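Local coordinates for protein NAD nucleotidase (Haemophilus influenzae, PDB 3ZTV) that hydrolyses NAD to adenosine and nicotinamide riboside in the periplasm, acting as both a pyrophosphatase and a zinc-dependent 5'-nucleotidase, at residues H22-P27 and T73-F78; V41-F46 and E263-S268; T79-S84 and S348-L353; F432-Y437 and L543-S548. One frame throughout, in Å; residues are numbered along the deposited sequence.

Contact 1 (H22-P27 and T73-F78). With ZN (zinc ion), chain C.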
loop_
_atom_site.group_PDB
_atom_site.type_symbol
_atom_site.label_atom_id
_atom_site.label_comp_id
_atom_site.label_asym_id
_atom_site.label_seq_id
_atom_site.Cartn_x
_atom_site.Cartn_y
_atom_site.Cartn_z
ATOM N N HIS A 22 -0.506 28.953 -5.369
ATOM C CA HIS A 22 -1.128 28.844 -6.701
ATOM C C HIS A 22 -0.876 30.075 -7.586
ATOM O O HIS A 22 -1.791 30.591 -8.234
ATOM C CB HIS A 22 -2.625 28.582 -6.558
ATOM C CG HIS A 22 -2.964 27.157 -6.229
ATOM N ND1 HIS A 22 -2.949 26.144 -7.163
ATOM C CD2 HIS A 22 -3.374 26.585 -5.069
ATOM C CE1 HIS A 22 -3.300 25.005 -6.589
ATOM N NE2 HIS A 22 -3.583 25.250 -5.318
ATOM N N SER A 23 0.358 30.558 -7.565
ATOM C CA SER A 23 0.765 31.666 -8.424
ATOM C C SER A 23 0.062 32.990 -8.128
ATOM O O SER A 23 0.050 33.889 -8.984
ATOM C CB SER A 23 0.634 31.284 -9.910
ATOM O OG SER A 23 1.452 30.167 -10.217
ATOM N N TYR A 24 -0.499 33.127 -6.921
ATOM C CA TYR A 24 -1.107 34.393 -6.501
ATOM C C TYR A 24 -0.022 35.338 -5.998
ATOM O O TYR A 24 0.207 35.471 -4.784
ATOM C CB TYR A 24 -2.179 34.180 -5.426
ATOM C CG TYR A 24 -3.519 33.797 -5.997
ATOM C CD1 TYR A 24 -3.731 32.543 -6.558
ATOM C CD2 TYR A 24 -4.578 34.701 -5.993
ATOM C CE1 TYR A 24 -4.961 32.192 -7.091
ATOM C CE2 TYR A 24 -5.813 34.362 -6.525
ATOM C CZ TYR A 24 -5.997 33.103 -7.069
ATOM O OH TYR A 24 -7.228 32.781 -7.590
ATOM N N LEU A 25 0.651 36.003 -6.927
ATOM C CA LEU A 25 1.706 36.932 -6.541
ATOM C C LEU A 25 1.150 38.248 -6.006
ATOM O O LEU A 25 1.773 38.895 -5.162
ATOM C CB LEU A 25 2.650 37.208 -7.715
ATOM C CG LEU A 25 3.867 36.285 -7.827
ATOM C CD1 LEU A 25 3.477 34.815 -7.850
ATOM C CD2 LEU A 25 4.702 36.643 -9.047
ATOM N N GLU A 26 -0.021 38.643 -6.495
ATOM C CA GLU A 26 -0.655 39.885 -6.067
ATOM C C GLU A 26 -1.720 39.569 -5.030
ATOM O O GLU A 26 -2.151 38.428 -4.918
ATOM C CB GLU A 26 -1.299 40.597 -7.265
ATOM C CG GLU A 26 -0.316 41.088 -8.326
ATOM C CD GLU A 26 -0.989 41.929 -9.403
ATOM O OE1 GLU A 26 -1.709 42.889 -9.051
ATOM O OE2 GLU A 26 -0.800 41.637 -10.600
ATOM N N PRO A 27 -2.159 40.589 -4.277
ATOM C CA PRO A 27 -3.288 40.426 -3.355
ATOM C C PRO A 27 -4.562 40.055 -4.114
ATOM O O PRO A 27 -4.615 40.210 -5.345
ATOM C CB PRO A 27 -3.436 41.824 -2.727
ATOM C CG PRO A 27 -2.089 42.449 -2.884
ATOM C CD PRO A 27 -1.603 41.955 -4.222
ATOM N N THR A 73 0.352 27.337 -10.685
ATOM C CA THR A 73 -0.936 27.233 -11.388
ATOM C C THR A 73 -2.039 27.932 -10.625
ATOM O O THR A 73 -2.187 27.749 -9.412
ATOM C CB THR A 73 -1.378 25.789 -11.792
ATOM O OG1 THR A 73 -1.971 25.110 -10.674
ATOM C CG2 THR A 73 -0.221 24.988 -12.364
ATOM N N GLY A 74 -2.798 28.760 -11.335
ATOM C CA GLY A 74 -3.944 29.442 -10.769
ATOM C C GLY A 74 -4.132 30.859 -11.284
ATOM O O GLY A 74 -5.216 31.415 -11.127
ATOM N N THR A 75 -3.081 31.440 -11.863
ATOM C CA THR A 75 -3.150 32.789 -12.441
ATOM C C THR A 75 -2.217 32.870 -13.645
ATOM O O THR A 75 -1.425 31.958 -13.899
ATOM C CB THR A 75 -2.679 33.878 -11.458
ATOM O OG1 THR A 75 -1.252 33.864 -11.412
ATOM C CG2 THR A 75 -3.269 33.684 -10.049
ATOM N N LEU A 76 -2.286 33.985 -14.378
ATOM C CA LEU A 76 -1.392 34.199 -15.517
ATOM C C LEU A 76 0.076 34.317 -15.108
ATOM O O LEU A 76 0.967 34.226 -15.951
ATOM C CB LEU A 76 -1.809 35.428 -16.342
ATOM C CG LEU A 76 -3.080 35.288 -17.184
ATOM C CD1 LEU A 76 -3.394 36.617 -17.854
ATOM C CD2 LEU A 76 -2.921 34.198 -18.226
ATOM N N TYR A 77 0.344 34.519 -13.817
ATOM C CA TYR A 77 1.734 34.534 -13.361
ATOM C C TYR A 77 2.407 33.174 -13.547
ATOM O O TYR A 77 3.630 33.101 -13.676
ATOM C CB TYR A 77 1.855 35.006 -11.910
ATOM C CG TYR A 77 1.768 36.512 -11.765
ATOM C CD1 TYR A 77 2.821 37.334 -12.169
ATOM C CD2 TYR A 77 0.645 37.116 -11.225
ATOM C CE1 TYR A 77 2.746 38.714 -12.037
ATOM C CE2 TYR A 77 0.559 38.503 -11.090
ATOM C CZ TYR A 77 1.625 39.291 -11.494
ATOM O OH TYR A 77 1.564 40.670 -11.382
ATOM N N PHE A 78 1.620 32.099 -13.564
ATOM C CA PHE A 78 2.176 30.815 -13.959
ATOM C C PHE A 78 2.232 30.691 -15.477
ATOM O O PHE A 78 3.292 30.448 -16.049
ATOM C CB PHE A 78 1.395 29.617 -13.419
ATOM C CG PHE A 78 1.897 28.335 -13.981
ATOM C CD1 PHE A 78 3.152 27.887 -13.645
ATOM C CD2 PHE A 78 1.177 27.646 -14.939
ATOM C CE1 PHE A 78 3.662 26.733 -14.190
ATOM C CE2 PHE A 78 1.686 26.488 -15.494
ATOM C CZ PHE A 78 2.926 26.034 -15.116
HETATM ZN ZN ZN C . -3.839 23.708 -3.897
HETATM O O HOH W 1 -7.162 30.674 -9.277
HETATM O O HOH W 2 -4.589 21.786 -3.949
#
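His-22 meets Thr-73 at its ring edge. His-22 ND1 donates to Thr-73 O at 2.9 Å, and the oxygen lies in the ring plane. Together with the zinc bond of His-22 NE2, at 2.1 Å, this bond holds the orientation of the imidazole. Thr-73 O is thus a second-shell partner of the metal site, which Asp-20 and Asp-70 share. The tight part continues at Ser-23. Its OG takes the N-H of Thr-73 and also bonds Asp-86. Ser-23 O accepts from Thr-75 OG1 at 2.8 Å, from above the carbonyl plane. That hydroxyl also accepts from Tyr-77 N, a capping bond of the helix that Thr-75 N-caps. With OG1 set between the backbone N and the carbonyl carbon (chi1 77°), Thr-75 CG2 is left to lie over one face of Tyr-24. Leu-25 CB sits over the centre of the buried Tyr-77 ring, which sends its OH out to Glu-26 OE2. The outer side, with the partly exposed Tyr-24, Gly-74 and Glu-26, is looser: a water joins Tyr-24 OH to Gly-74 O. Helix 84-93 packs on Leu-25, and helix 337-353 covers Tyr-77 and supplies Lys-347 to Glu-26. The 22-27 loop leads from strand 11-18 to strand 28-34.

Contact 2 (V41-F46 and E263-S268)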
loop_
_atom_site.group_PDB
_atom_site.type_symbol
_atom_site.label_atom_id
_atom_site.label_comp_id
_atom_site.label_asym_id
_atom_site.label_seq_id
_atom_site.Cartn_x
_atom_site.Cartn_y
_atom_site.Cartn_z
ATOM N N VAL A 41 -12.282 43.656 1.303
ATOM C CA VAL A 41 -10.904 44.003 1.630
ATOM C C VAL A 41 -9.966 43.230 0.707
ATOM O O VAL A 41 -10.386 42.266 0.062
ATOM C CB VAL A 41 -10.565 43.655 3.101
ATOM C CG1 VAL A 41 -11.513 44.378 4.047
ATOM C CG2 VAL A 41 -10.605 42.140 3.336
ATOM N N ASP A 42 -8.712 43.670 0.627
ATOM C CA ASP A 42 -7.682 42.927 -0.089
ATOM C C ASP A 42 -6.812 42.158 0.896
ATOM O O ASP A 42 -6.445 42.692 1.953
ATOM C CB ASP A 42 -6.811 43.868 -0.918
ATOM C CG ASP A 42 -7.569 44.488 -2.077
ATOM O OD1 ASP A 42 -8.398 43.781 -2.685
ATOM O OD2 ASP A 42 -7.354 45.684 -2.356
ATOM N N ILE A 43 -6.492 40.911 0.548
ATOM C CA ILE A 43 -5.611 40.068 1.357
ATOM C C ILE A 43 -4.516 39.442 0.511
ATOM O O ILE A 43 -4.640 39.306 -0.707
ATOM C CB ILE A 43 -6.374 38.924 2.067
ATOM C CG1 ILE A 43 -7.245 38.135 1.083
ATOM C CG2 ILE A 43 -7.218 39.466 3.211
ATOM C CD1 ILE A 43 -7.767 36.810 1.641
ATOM N N GLY A 44 -3.420 39.090 1.167
ATOM C CA GLY A 44 -2.415 38.258 0.546
ATOM C C GLY A 44 -1.433 38.958 -0.368
ATOM O O GLY A 44 -1.159 40.155 -0.228
ATOM N N GLY A 45 -0.905 38.192 -1.317
ATOM C CA GLY A 45 0.161 38.654 -2.185
ATOM C C GLY A 45 1.518 38.269 -1.624
ATOM O O GLY A 45 1.702 38.209 -0.403
ATOM N N PHE A 46 2.468 37.992 -2.508
ATOM C CA PHE A 46 3.764 37.505 -2.058
ATOM C C PHE A 46 4.655 38.571 -1.427
ATOM O O PHE A 46 5.567 38.231 -0.680
ATOM C CB PHE A 46 4.509 36.743 -3.160
ATOM C CG PHE A 46 4.983 35.382 -2.720
ATOM C CD1 PHE A 46 6.185 35.238 -2.039
ATOM C CD2 PHE A 46 4.220 34.251 -2.973
ATOM C CE1 PHE A 46 6.619 33.998 -1.624
ATOM C CE2 PHE A 46 4.656 32.999 -2.551
ATOM C CZ PHE A 46 5.858 32.878 -1.882
ATOM N N GLU A 263 -2.767 23.759 8.603
ATOM C CA GLU A 263 -2.659 24.304 7.249
ATOM C C GLU A 263 -2.750 25.831 7.347
ATOM O O GLU A 263 -3.133 26.376 8.404
ATOM C CB GLU A 263 -3.787 23.751 6.373
ATOM C CG GLU A 263 -3.615 23.966 4.880
ATOM C CD GLU A 263 -4.552 23.121 4.043
ATOM O OE1 GLU A 263 -5.617 22.704 4.530
ATOM O OE2 GLU A 263 -4.223 22.861 2.871
ATOM N N GLY A 264 -2.409 26.512 6.249
ATOM C CA GLY A 264 -2.386 27.967 6.192
ATOM C C GLY A 264 -3.271 28.546 5.096
ATOM O O GLY A 264 -2.857 29.430 4.333
ATOM N N TRP A 265 -4.508 28.066 5.028
ATOM C CA TRP A 265 -5.476 28.568 4.045
ATOM C C TRP A 265 -4.923 28.359 2.627
ATOM O O TRP A 265 -4.511 27.239 2.303
ATOM C CB TRP A 265 -5.847 30.032 4.346
ATOM C CG TRP A 265 -7.231 30.443 3.893
ATOM C CD1 TRP A 265 -8.180 29.649 3.318
ATOM C CD2 TRP A 265 -7.816 31.749 4.009
ATOM N NE1 TRP A 265 -9.318 30.384 3.058
ATOM C CE2 TRP A 265 -9.119 31.674 3.477
ATOM C CE3 TRP A 265 -7.363 32.971 4.519
ATOM C CZ2 TRP A 265 -9.971 32.785 3.424
ATOM C CZ3 TRP A 265 -8.203 34.065 4.468
ATOM C CH2 TRP A 265 -9.491 33.968 3.915
ATOM N N ALA A 266 -4.910 29.389 1.779
ATOM C CA ALA A 266 -4.348 29.286 0.433
ATOM C C ALA A 266 -4.155 30.674 -0.165
ATOM O O ALA A 266 -4.484 31.685 0.463
ATOM C CB ALA A 266 -5.255 28.438 -0.463
ATOM N N TYR A 267 -3.616 30.703 -1.386
ATOM C CA TYR A 267 -3.573 31.909 -2.233
ATOM C C TYR A 267 -2.847 33.088 -1.571
ATOM O O TYR A 267 -3.313 34.237 -1.621
ATOM C CB TYR A 267 -4.978 32.320 -2.705
ATOM C CG TYR A 267 -5.730 31.279 -3.517
ATOM C CD1 TYR A 267 -5.084 30.173 -4.063
ATOM C CD2 TYR A 267 -7.092 31.414 -3.750
ATOM C CE1 TYR A 267 -5.784 29.219 -4.805
ATOM C CE2 TYR A 267 -7.793 30.481 -4.499
ATOM C CZ TYR A 267 -7.130 29.381 -5.021
ATOM O OH TYR A 267 -7.815 28.435 -5.760
ATOM N N SER A 268 -1.697 32.785 -0.974
ATOM C CA SER A 268 -0.812 33.744 -0.302
ATOM C C SER A 268 -1.475 34.579 0.802
ATOM O O SER A 268 -0.999 35.663 1.113
ATOM C CB SER A 268 -0.011 34.613 -1.303
ATOM O OG SER A 268 -0.834 35.375 -2.168
HETATM O O HOH W 3 -3.298 36.792 -2.979
#
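This is a small, buried contact between Gly-44 and Gly-45, which lie between the 28-34/37-43 hairpin and helix 46-59, and Ser-268, in the loop between strands 258-263 and 270-278 of the metallophosphoesterase domain. Backbone and one hydroxyl do most of the work. Gly-45 N donates to Ser-268 OG at 2.9 Å, with an N-H...O angle of 145°. A chi1 of 60° tucks the serine hydroxyl in over its own backbone and brings it to this N-H. Ser-268 OG also bonds Tyr-24 O, so this one group ties Gly-45 to the loop that carries a zinc ligand. A water donates to Tyr-267 O at 2.9 Å and accepts a weak bond from Gly-45 N.

The chains come very close at the glycines. Gly-44 CA lies 3.0 Å from Ser-268 O, and Gly-44 has a positive phi of 81°. Gly-45, also at positive phi, sits at the N-cap of the next helix.

The apolar part is slight. Ile-43 CD1 touches Trp-265 at CZ3 and CH2, both at 4.0 Å, and the two side chains cross at about a right angle. Beyond the contact, Ile-43 packs on His-28 and Thr-30 of strand 28-34 and on Met-295 of strand 284-295. Trp-265 lies against Leu-230 of strand 230-232, and Phe-46 begins helix 46-59.

Contact 3 (T79-S84 and S348-L353)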
loop_
_atom_site.group_PDB
_atom_site.type_symbol
_atom_site.label_atom_id
_atom_site.label_comp_id
_atom_site.label_asym_id
_atom_site.label_seq_id
_atom_site.Cartn_x
_atom_site.Cartn_y
_atom_site.Cartn_z
ATOM N N THR A 79 1.073 30.839 -16.109
ATOM C CA THR A 79 0.901 30.587 -17.534
ATOM C C THR A 79 1.916 31.310 -18.415
ATOM O O THR A 79 2.458 30.728 -19.344
ATOM C CB THR A 79 -0.513 30.996 -17.961
ATOM O OG1 THR A 79 -1.463 30.420 -17.051
ATOM C CG2 THR A 79 -0.814 30.535 -19.383
ATOM N N LEU A 80 2.182 32.570 -18.112
ATOM C CA LEU A 80 3.009 33.384 -19.001
ATOM C C LEU A 80 4.492 33.293 -18.692
ATOM O O LEU A 80 5.321 33.774 -19.473
ATOM C CB LEU A 80 2.541 34.836 -18.971
ATOM C CG LEU A 80 1.091 35.011 -19.417
ATOM C CD1 LEU A 80 0.627 36.449 -19.225
ATOM C CD2 LEU A 80 0.920 34.588 -20.867
ATOM N N PHE A 81 4.832 32.658 -17.565
ATOM C CA PHE A 81 6.220 32.579 -17.120
ATOM C C PHE A 81 6.737 31.161 -16.879
ATOM O O PHE A 81 7.919 30.986 -16.599
ATOM C CB PHE A 81 6.439 33.439 -15.870
ATOM C CG PHE A 81 6.103 34.885 -16.084
ATOM C CD1 PHE A 81 7.001 35.729 -16.725
ATOM C CD2 PHE A 81 4.878 35.394 -15.696
ATOM C CE1 PHE A 81 6.689 37.069 -16.959
ATOM C CE2 PHE A 81 4.558 36.727 -15.921
ATOM C CZ PHE A 81 5.469 37.566 -16.552
ATOM N N GLY A 82 5.860 30.161 -16.970
ATOM C CA GLY A 82 6.263 28.772 -16.797
ATOM C C GLY A 82 6.884 28.467 -15.447
ATOM O O GLY A 82 7.702 27.552 -15.338
ATOM N N GLY A 83 6.515 29.226 -14.416
ATOM C CA GLY A 83 7.016 28.974 -13.074
ATOM C C GLY A 83 8.142 29.882 -12.615
ATOM O O GLY A 83 8.468 29.905 -11.425
ATOM N N SER A 84 8.730 30.641 -13.540
ATOM C CA SER A 84 9.877 31.481 -13.193
ATOM C C SER A 84 9.519 32.617 -12.230
ATOM O O SER A 84 10.341 33.011 -11.407
ATOM C CB SER A 84 10.570 32.030 -14.440
ATOM O OG SER A 84 9.750 32.958 -15.106
ATOM N N SER A 348 4.561 44.168 -15.198
ATOM C CA SER A 348 4.777 44.852 -16.471
ATOM C C SER A 348 4.957 43.856 -17.622
ATOM O O SER A 348 4.369 44.020 -18.696
ATOM C CB SER A 348 5.991 45.774 -16.361
ATOM O OG SER A 348 5.718 46.860 -15.497
ATOM N N GLU A 349 5.769 42.823 -17.408
ATOM C CA GLU A 349 5.952 41.792 -18.431
ATOM C C GLU A 349 4.638 41.073 -18.725
ATOM O O GLU A 349 4.308 40.807 -19.888
ATOM C CB GLU A 349 7.023 40.781 -18.009
ATOM C CG GLU A 349 8.445 41.335 -17.967
ATOM C CD GLU A 349 9.470 40.307 -17.509
ATOM O OE1 GLU A 349 9.181 39.096 -17.601
ATOM O OE2 GLU A 349 10.564 40.712 -17.059
ATOM N N LYS A 350 3.892 40.757 -17.668
ATOM C CA LYS A 350 2.618 40.065 -17.804
ATOM C C LYS A 350 1.653 40.835 -18.706
ATOM O O LYS A 350 0.975 40.246 -19.554
ATOM C CB LYS A 350 2.001 39.804 -16.425
ATOM C CG LYS A 350 0.733 38.962 -16.458
ATOM C CD LYS A 350 0.279 38.592 -15.051
ATOM C CE LYS A 350 -0.317 39.784 -14.331
ATOM N NZ LYS A 350 -1.697 40.073 -14.809
ATOM N N ASP A 351 1.609 42.154 -18.541
ATOM C CA ASP A 351 0.695 42.977 -19.325
ATOM C C ASP A 351 1.015 42.927 -20.818
ATOM O O ASP A 351 0.113 42.999 -21.654
ATOM C CB ASP A 351 0.674 44.418 -18.802
ATOM C CG ASP A 351 0.045 44.527 -17.424
ATOM O OD1 ASP A 351 -0.637 43.569 -16.995
ATOM O OD2 ASP A 351 0.227 45.574 -16.767
ATOM N N ARG A 352 2.296 42.790 -21.151
ATOM C CA ARG A 352 2.710 42.635 -22.545
ATOM C C ARG A 352 2.371 41.229 -23.051
ATOM O O ARG A 352 1.726 41.060 -24.079
ATOM C CB ARG A 352 4.210 42.905 -22.710
ATOM C CG ARG A 352 4.667 44.294 -22.272
ATOM C CD ARG A 352 6.165 44.488 -22.510
ATOM N NE ARG A 352 6.489 44.795 -23.901
ATOM C CZ ARG A 352 7.727 44.857 -24.385
ATOM N NH1 ARG A 352 8.767 44.623 -23.595
ATOM N NH2 ARG A 352 7.926 45.155 -25.663
ATOM N N LEU A 353 2.771 40.215 -22.287
ATOM C CA LEU A 353 2.622 38.822 -22.707
ATOM C C LEU A 353 1.167 38.377 -22.832
ATOM O O LEU A 353 0.849 37.521 -23.656
ATOM C CB LEU A 353 3.384 37.888 -21.757
ATOM C CG LEU A 353 4.899 38.092 -21.728
ATOM C CD1 LEU A 353 5.542 37.284 -20.603
ATOM C CD2 LEU A 353 5.498 37.720 -23.085
#
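Leu-80 and Phe-81 pack against one side of the helix through Glu-349, Lys-350 and Leu-353, and no hydrogen bond crosses between the segments. The apolar contacts come first. Leu-80 CD1 touches Lys-350 CG at 3.7 Å, so that the leucine meets the lysine stem crosswise. Leu-80 CD1 also lies 4.0 Å from Leu-353 CB. Leu-353 CD1 reaches back to Phe-81 CE1 at 3.8 Å. Lys-350 takes part with its aliphatic stem: CG is anti to the backbone N (chi1 -174°), and the chain bends further out, so its amine leads away from the loop.

Glu-349, Lys-350 and Leu-353 stand at i, i+1 and i+4 of helix 337-353, one turn of its surface. The loop that meets them joins helix 76-79 to helix 84-93 and makes a type I' turn from Phe-81 to Ser-84, with Gly-82 and Gly-83 at its corners.

The remaining contacts set the ring edge of Phe-81 against polar atoms. Glu-349 OE1 lies 3.3 Å from Phe-81 CE1, near the ring plane, with the carboxylate turned 48° from the ring. The backbone N of Lys-350 approaches Phe-81 CZ, also at the edge. Tyr-346, on the same helix, meets Phe-81 edge-to-face.

Contact 4 (F432-Y437 and L543-S548). With ADN (adenosine), chain D.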
loop_
_atom_site.group_PDB
_atom_site.type_symbol
_atom_site.label_atom_id
_atom_site.label_comp_id
_atom_site.label_asym_id
_atom_site.label_seq_id
_atom_site.Cartn_x
_atom_site.Cartn_y
_atom_site.Cartn_z
ATOM N N PHE A 432 -16.302 34.979 -14.410
ATOM C CA PHE A 432 -16.873 34.624 -13.110
ATOM C C PHE A 432 -15.897 33.998 -12.111
ATOM O O PHE A 432 -16.195 33.912 -10.916
ATOM C CB PHE A 432 -18.086 33.713 -13.292
ATOM C CG PHE A 432 -19.266 34.397 -13.919
ATOM C CD1 PHE A 432 -19.926 35.417 -13.251
ATOM C CD2 PHE A 432 -19.721 34.014 -15.167
ATOM C CE1 PHE A 432 -21.020 36.045 -13.826
ATOM C CE2 PHE A 432 -20.812 34.635 -15.747
ATOM C CZ PHE A 432 -21.461 35.654 -15.076
ATOM N N GLY A 433 -14.744 33.556 -12.597
ATOM C CA GLY A 433 -13.739 32.971 -11.727
ATOM C C GLY A 433 -14.069 31.586 -11.191
ATOM O O GLY A 433 -13.664 31.236 -10.082
ATOM N N ASN A 434 -14.799 30.790 -11.969
ATOM C CA ASN A 434 -15.088 29.418 -11.560
ATOM C C ASN A 434 -13.875 28.516 -11.688
ATOM O O ASN A 434 -12.978 28.779 -12.489
ATOM C CB ASN A 434 -16.201 28.812 -12.417
ATOM C CG ASN A 434 -17.519 29.527 -12.261
ATOM O OD1 ASN A 434 -17.885 29.969 -11.171
ATOM N ND2 ASN A 434 -18.253 29.639 -13.363
ATOM N N THR A 435 -13.866 27.438 -10.907
ATOM C CA THR A 435 -12.902 26.365 -11.107
ATOM C C THR A 435 -13.677 25.109 -11.498
ATOM O O THR A 435 -14.889 25.030 -11.302
ATOM C CB THR A 435 -12.089 26.079 -9.831
ATOM O OG1 THR A 435 -12.992 25.890 -8.738
ATOM C CG2 THR A 435 -11.138 27.234 -9.520
ATOM N N LEU A 436 -12.967 24.127 -12.032
ATOM C CA LEU A 436 -13.570 22.848 -12.390
ATOM C C LEU A 436 -13.798 21.997 -11.138
ATOM O O LEU A 436 -12.897 21.858 -10.299
ATOM C CB LEU A 436 -12.665 22.110 -13.371
ATOM C CG LEU A 436 -13.106 20.726 -13.849
ATOM C CD1 LEU A 436 -14.373 20.802 -14.683
ATOM C CD2 LEU A 436 -11.991 20.100 -14.662
ATOM N N TYR A 437 -14.995 21.421 -11.026
ATOM C CA TYR A 437 -15.417 20.630 -9.870
ATOM C C TYR A 437 -15.922 19.280 -10.391
ATOM O O TYR A 437 -16.645 19.245 -11.393
ATOM C CB TYR A 437 -16.559 21.360 -9.148
ATOM C CG TYR A 437 -16.777 20.894 -7.724
ATOM C CD1 TYR A 437 -17.450 19.710 -7.452
ATOM C CD2 TYR A 437 -16.279 21.624 -6.654
ATOM C CE1 TYR A 437 -17.628 19.272 -6.148
ATOM C CE2 TYR A 437 -16.450 21.192 -5.353
ATOM C CZ TYR A 437 -17.128 20.015 -5.109
ATOM O OH TYR A 437 -17.306 19.570 -3.813
ATOM N N LEU A 543 -8.640 24.213 -10.758
ATOM C CA LEU A 543 -8.278 24.557 -12.132
ATOM C C LEU A 543 -9.208 25.653 -12.659
ATOM O O LEU A 543 -10.390 25.398 -12.899
ATOM C CB LEU A 543 -8.400 23.313 -13.015
ATOM C CG LEU A 543 -7.460 22.157 -12.646
ATOM C CD1 LEU A 543 -7.878 20.852 -13.315
ATOM C CD2 LEU A 543 -6.023 22.520 -12.999
ATOM N N PRO A 544 -8.695 26.883 -12.834
ATOM C CA PRO A 544 -9.590 27.985 -13.213
ATOM C C PRO A 544 -10.107 27.915 -14.652
ATOM O O PRO A 544 -9.392 27.497 -15.573
ATOM C CB PRO A 544 -8.722 29.240 -13.031
ATOM C CG PRO A 544 -7.547 28.806 -12.225
ATOM C CD PRO A 544 -7.328 27.351 -12.552
ATOM N N ASP A 545 -11.348 28.366 -14.823
ATOM C CA ASP A 545 -12.026 28.313 -16.121
ATOM C C ASP A 545 -11.302 29.016 -17.275
ATOM O O ASP A 545 -11.168 28.448 -18.358
ATOM C CB ASP A 545 -13.494 28.772 -16.022
ATOM C CG ASP A 545 -13.676 30.133 -15.335
ATOM O OD1 ASP A 545 -12.686 30.862 -15.118
ATOM O OD2 ASP A 545 -14.844 30.474 -15.026
ATOM N N ALA A 546 -10.814 30.232 -17.049
ATOM C CA ALA A 546 -10.126 30.960 -18.113
ATOM C C ALA A 546 -8.841 30.232 -18.504
ATOM O O ALA A 546 -8.459 30.195 -19.678
ATOM C CB ALA A 546 -9.835 32.387 -17.682
ATOM N N GLU A 547 -8.169 29.660 -17.507
ATOM C CA GLU A 547 -6.953 28.898 -17.766
ATOM C C GLU A 547 -7.235 27.610 -18.553
ATOM O O GLU A 547 -6.424 27.200 -19.380
ATOM C CB GLU A 547 -6.192 28.614 -16.463
ATOM C CG GLU A 547 -5.672 29.882 -15.772
ATOM C CD GLU A 547 -4.590 30.598 -16.565
ATOM O OE1 GLU A 547 -3.969 29.968 -17.439
ATOM O OE2 GLU A 547 -4.352 31.802 -16.305
ATOM N N SER A 548 -8.391 26.995 -18.321
ATOM C CA SER A 548 -8.801 25.839 -19.125
ATOM C C SER A 548 -8.975 26.235 -20.591
ATOM O O SER A 548 -8.560 25.514 -21.508
ATOM C CB SER A 548 -10.113 25.262 -18.595
ATOM O OG SER A 548 -9.958 24.741 -17.289
HETATM O "O5'" ADN D . -27.314 36.839 -14.452
HETATM C "C5'" ADN D . -27.426 35.697 -13.600
HETATM C "C4'" ADN D . -27.085 34.449 -14.405
HETATM O "O4'" ADN D . -25.698 34.453 -14.756
HETATM C "C3'" ADN D . -27.319 33.164 -13.636
HETATM O "O3'" ADN D . -28.648 32.673 -13.837
HETATM C "C2'" ADN D . -26.285 32.221 -14.219
HETATM O "O2'" ADN D . -26.796 31.550 -15.378
HETATM C "C1'" ADN D . -25.156 33.135 -14.658
HETATM N N9 ADN D . -24.087 33.120 -13.635
HETATM C C8 ADN D . -23.949 33.949 -12.580
HETATM N N7 ADN D . -22.839 33.630 -11.859
HETATM C C5 ADN D . -22.254 32.569 -12.459
HETATM C C6 ADN D . -21.058 31.722 -12.244
HETATM N N6 ADN D . -20.215 31.919 -11.205
HETATM N N1 ADN D . -20.829 30.728 -13.125
HETATM C C2 ADN D . -21.639 30.495 -14.173
HETATM N N3 ADN D . -22.737 31.219 -14.430
HETATM C C4 ADN D . -23.082 32.251 -13.627
HETATM O O HOH W 4 -16.411 32.569 -15.934
HETATM O O HOH W 5 -12.798 33.576 -14.647
HETATM O O HOH W 6 -16.942 28.783 -15.953
#
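Asn-434 and Asp-545 are joined by two hydrogen bonds. Asp-545 N donates to Asn-434 O at 2.9 Å, and Asn-434 N gives a weak bond to Asp-545 OD2. Leu-436 N donates to Leu-543 O at 3.0 Å. Between these bonds, Thr-435 and Pro-544 form an antiparallel non-hydrogen-bonded pair. Thr-435 CA comes to 3.2 Å from Leu-543 O, a CA-H...O contact.

Three waters extend the grip of the Asp-545 carboxylate. They link it to Phe-432 N, Gly-433 N and Asn-434 ND2. A chi1 of 52° at Asp-545 turns the carboxylate toward the 432-434 loop.

That loop holds the adenine of the bound adenosine. Asn-434 OD1 accepts from adenosine N6, and Asn-434 ND2 donates to adenosine N1 at 2.8 Å, both bonds nearly straight, so the amide reads the adenine edge. The face of Phe-432 lies under the base, with C5 of the adenosine 3.7 Å above the ring centre. Asp-545 is thus a second-shell residue of the pocket, which Tyr-516 borders beside Asn-434.

Strand 435-442 runs between strands 508-514 and 539-544 in a mixed sheet. Strand 539-544 is the outermost strand of that sheet within this chain and passes straight into helix 545-555.

In the fold
Contacts 1, 2 and 3 draw on the metallophosphoesterase part of the chain. Contact 4 lies in the nucleoside-binding C-terminal part. Contacts 1 and 2 have centres about 11 Å apart and alternate along the chain; Leu-25 O and Phe-46 N probably bond between them. Contact 3 follows contact 1 directly through helix 76-79 and brings in helix 337-353. The centres of contacts 1 and 3 are about 10 Å apart. Contacts 2 and 3 do not touch; their centres are about 21 Å apart. Contact 4 meets contact 1 through Glu-547 and Pro-544, and contact 3 through Thr-79 and Glu-547. The 73-84 region therefore faces helix 545-555, joining the zinc-bearing part to the adenosine-bearing part.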